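Local coordinates for protein 6-aminohexanoate-cyclic-dimer hydrolase (Arthrobacter sp., PDB 3A2Q) that hydrolyses the cyclic dimer of 6-aminohexanoate, a by-product of nylon-6 manufacture, opening one amide bond to give the linear dimer, at residues Ile436-Gly441 and Leu474-Arg479. The protein carries 1 engineered substitution. Sequence-based numbering, arbitrary orientation.
Sequences ISLPIG and LPWVAR
Ile440 and Trp476 bring the two backbones closest, their CA atoms 6.3 Å apart, where strand residues 436-441 kink through an inverse gamma turn centred on Pro439, with a weak Ile440 N to Leu438 O bond, and the loop 474-479 folds into a type I beta turn closed by Arg479 N to Trp476 O. The indole of Trp476 meets Pro439, Leu438 and Ile440 CG1. Pro439 CG sits 3.3 Å from the centroid of its five-membered ring and only 3° off the normal, a CH-pi contact over one face. A chi1 of 59° tucks the indole over its own backbone and turns it to the proline ring. Leu438 CD2 meets the six-membered ring obliquely, 4.2 Å from Trp476 CH2, while Trp476 NE1 is hydrogen-bonded to Arg217 O. With an alanine here, Pro439 CG would probably lose its aromatic partner, a gap would open beside Leu438 and Arg217 O would be left without this donor. Strand 435-442 runs antiparallel between strands 185-188 and 448-455 in the mixed sheet of this amidase-family alpha/beta fold; the loop leaving helix 460-473 thus packs back onto an inner strand, away from the substrate pocket. At the partly exposed end, Ile440 CG2 touches Leu474 CD1 at 3.6 Å. Arg479, bent at chi3 (-68°), lays its guanidinium with one face over Trp476 CA and brings NH2 within 2.7 Å of Pro439 O, which lies at the group's edge. One water accepts from Arg479 NH2 and lies within hydrogen-bonding distance of Leu474 O (2.7 Å) and Ile440 O (3.0 Å), bonds that need not both be made at once.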
ATOM      1  N   ILE A 436       3.878  -8.197   4.275  1.00 20.10           N
ATOM      2  CA  ILE A 436       3.472  -8.344   2.889  1.00 19.05           C
ATOM      3  C   ILE A 436       2.151  -9.092   2.754  1.00 21.34           C
ATOM      4  O   ILE A 436       1.857 -10.003   3.531  1.00 20.38           O
ATOM      5  CB  ILE A 436       4.583  -9.089   2.094  1.00 22.82           C
ATOM      6  CG1 ILE A 436       4.326  -9.009   0.589  1.00 23.30           C
ATOM      7  CG2 ILE A 436       4.650 -10.549   2.541  1.00 25.47           C
ATOM      8  CD1 ILE A 436       5.510  -9.472  -0.237  1.00 25.38           C
ATOM      9  N   SER A 437       1.338  -8.673   1.789  1.00 22.55           N
ATOM     10  CA  SER A 437       0.070  -9.350   1.529  1.00 19.75           C
ATOM     11  C   SER A 437       0.259 -10.126   0.229  1.00 21.84           C
ATOM     12  O   SER A 437       0.672  -9.550  -0.775  1.00 20.56           O
ATOM     13  CB  SER A 437      -1.068  -8.343   1.353  1.00 21.72           C
ATOM     14  OG  SER A 437      -2.293  -9.023   1.129  1.00 20.81           O
ATOM     15  N   LEU A 438      -0.029 -11.426   0.262  1.00 21.53           N
ATOM     16  CA  LEU A 438       0.095 -12.292  -0.909  1.00 22.38           C
ATOM     17  C   LEU A 438      -1.310 -12.704  -1.337  1.00 22.57           C
ATOM     18  O   LEU A 438      -2.128 -13.074  -0.498  1.00 22.86           O
ATOM     19  CB  LEU A 438       0.914 -13.539  -0.558  1.00 23.37           C
ATOM     20  CG  LEU A 438       2.324 -13.276  -0.018  1.00 22.96           C
ATOM     21  CD1 LEU A 438       3.005 -14.607   0.315  1.00 26.76           C
ATOM     22  CD2 LEU A 438       3.130 -12.506  -1.049  1.00 22.81           C
ATOM     23  N   PRO A 439      -1.602 -12.657  -2.650  1.00 25.21           N
ATOM     24  CA  PRO A 439      -2.924 -13.021  -3.185  1.00 24.88           C
ATOM     25  C   PRO A 439      -3.158 -14.529  -3.262  1.00 25.97           C
ATOM     26  O   PRO A 439      -3.350 -15.093  -4.345  1.00 25.70           O
ATOM     27  CB  PRO A 439      -2.923 -12.362  -4.558  1.00 22.20           C
ATOM     28  CG  PRO A 439      -1.492 -12.489  -4.973  1.00 26.25           C
ATOM     29  CD  PRO A 439      -0.724 -12.142  -3.717  1.00 23.64           C
ATOM     30  N   ILE A 440      -3.163 -15.168  -2.099  1.00 24.57           N
ATOM     31  CA  ILE A 440      -3.328 -16.614  -1.994  1.00 25.52           C
ATOM     32  C   ILE A 440      -4.763 -17.130  -1.953  1.00 25.83           C
ATOM     33  O   ILE A 440      -5.029 -18.259  -2.371  1.00 28.04           O
ATOM     34  CB  ILE A 440      -2.577 -17.135  -0.744  1.00 27.86           C
ATOM     35  CG1 ILE A 440      -1.073 -16.930  -0.928  1.00 31.18           C
ATOM     36  CG2 ILE A 440      -2.900 -18.599  -0.493  1.00 26.12           C
ATOM     37  CD1 ILE A 440      -0.259 -17.252   0.324  1.00 33.06           C
ATOM     38  N   GLY A 441      -5.692 -16.316  -1.464  1.00 27.18           N
ATOM     39  CA  GLY A 441      -7.065 -16.781  -1.375  1.00 24.35           C
ATOM     40  C   GLY A 441      -8.095 -16.100  -2.256  1.00 23.81           C
ATOM     41  O   GLY A 441      -7.829 -15.072  -2.880  1.00 22.64           O
ATOM     42  N   LEU A 474       1.448 -22.266  -3.542  1.00 32.59           N
ATOM     43  CA  LEU A 474       0.080 -21.867  -3.838  1.00 31.06           C
ATOM     44  C   LEU A 474       0.054 -20.795  -4.918  1.00 30.56           C
ATOM     45  O   LEU A 474      -0.486 -19.711  -4.716  1.00 31.60           O
ATOM     46  CB  LEU A 474      -0.579 -21.356  -2.553  1.00 30.21           C
ATOM     47  CG  LEU A 474      -0.518 -22.344  -1.379  1.00 31.94           C
ATOM     48  CD1 LEU A 474      -1.055 -21.695  -0.108  1.00 24.21           C
ATOM     49  CD2 LEU A 474      -1.318 -23.603  -1.731  1.00 29.06           C
ATOM     50  N   PRO A 475       0.628 -21.094  -6.096  1.00 29.07           N
ATOM     51  CA  PRO A 475       0.665 -20.134  -7.201  1.00 26.84           C
ATOM     52  C   PRO A 475      -0.692 -19.493  -7.485  1.00 28.45           C
ATOM     53  O   PRO A 475      -1.730 -20.159  -7.436  1.00 29.23           O
ATOM     54  CB  PRO A 475       1.187 -20.967  -8.375  1.00 26.53           C
ATOM     55  CG  PRO A 475       0.802 -22.349  -8.033  1.00 25.69           C
ATOM     56  CD  PRO A 475       1.056 -22.427  -6.550  1.00 31.56           C
ATOM     57  N   TRP A 476      -0.667 -18.199  -7.785  1.00 28.39           N
ATOM     58  CA  TRP A 476      -1.884 -17.438  -8.052  1.00 30.05           C
ATOM     59  C   TRP A 476      -1.928 -16.817  -9.447  1.00 30.60           C
ATOM     60  O   TRP A 476      -2.977 -16.368  -9.905  1.00 32.53           O
ATOM     61  CB  TRP A 476      -2.016 -16.329  -7.004  1.00 30.65           C
ATOM     62  CG  TRP A 476      -0.847 -15.384  -6.979  1.00 27.23           C
ATOM     63  CD1 TRP A 476      -0.582 -14.372  -7.866  1.00 28.89           C
ATOM     64  CD2 TRP A 476       0.220 -15.364  -6.023  1.00 26.30           C
ATOM     65  NE1 TRP A 476       0.581 -13.728  -7.516  1.00 28.70           N
ATOM     66  CE2 TRP A 476       1.094 -14.315  -6.391  1.00 27.65           C
ATOM     67  CE3 TRP A 476       0.524 -16.130  -4.891  1.00 31.66           C
ATOM     68  CZ2 TRP A 476       2.255 -14.014  -5.664  1.00 26.63           C
ATOM     69  CZ3 TRP A 476       1.680 -15.829  -4.168  1.00 28.52           C
ATOM     70  CH2 TRP A 476       2.529 -14.779  -4.561  1.00 24.67           C
ATOM     71  N   VAL A 477      -0.789 -16.799 -10.123  1.00 30.80           N
ATOM     72  CA  VAL A 477      -0.691 -16.199 -11.447  1.00 30.27           C
ATOM     73  C   VAL A 477      -1.752 -16.671 -12.454  1.00 31.98           C
ATOM     74  O   VAL A 477      -2.100 -15.939 -13.385  1.00 30.79           O
ATOM     75  CB  VAL A 477       0.723 -16.434 -12.034  1.00 29.82           C
ATOM     76  CG1 VAL A 477       0.927 -17.907 -12.338  1.00 35.48           C
ATOM     77  CG2 VAL A 477       0.920 -15.578 -13.270  1.00 35.92           C
ATOM     78  N   ALA A 478      -2.270 -17.883 -12.260  1.00 31.15           N
ATOM     79  CA  ALA A 478      -3.282 -18.439 -13.159  1.00 30.94           C
ATOM     80  C   ALA A 478      -4.617 -17.703 -13.084  1.00 32.56           C
ATOM     81  O   ALA A 478      -5.389 -17.703 -14.046  1.00 30.64           O
ATOM     82  CB  ALA A 478      -3.490 -19.912 -12.853  1.00 31.87           C
ATOM     83  N   ARG A 479      -4.889 -17.072 -11.946  1.00 30.69           N
ATOM     84  CA  ARG A 479      -6.147 -16.356 -11.758  1.00 32.05           C
ATOM     85  C   ARG A 479      -6.112 -14.924 -12.299  1.00 33.98           C
ATOM     86  O   ARG A 479      -5.130 -14.201 -12.116  1.00 33.03           O
ATOM     87  CB  ARG A 479      -6.526 -16.344 -10.271  1.00 30.11           C
ATOM     88  CG  ARG A 479      -6.669 -17.734  -9.649  1.00 32.05           C
ATOM     89  CD  ARG A 479      -7.354 -17.672  -8.281  1.00 25.54           C
ATOM     90  NE  ARG A 479      -6.536 -17.013  -7.265  1.00 26.45           N
ATOM     91  CZ  ARG A 479      -5.579 -17.608  -6.557  1.00 28.73           C
ATOM     92  NH1 ARG A 479      -5.305 -18.893  -6.739  1.00 27.77           N
ATOM     93  NH2 ARG A 479      -4.891 -16.914  -5.660  1.00 33.18           N
TER
HETATM   94  O   HOH W   1      -3.146 -19.131  -4.492  1.00 30.07           O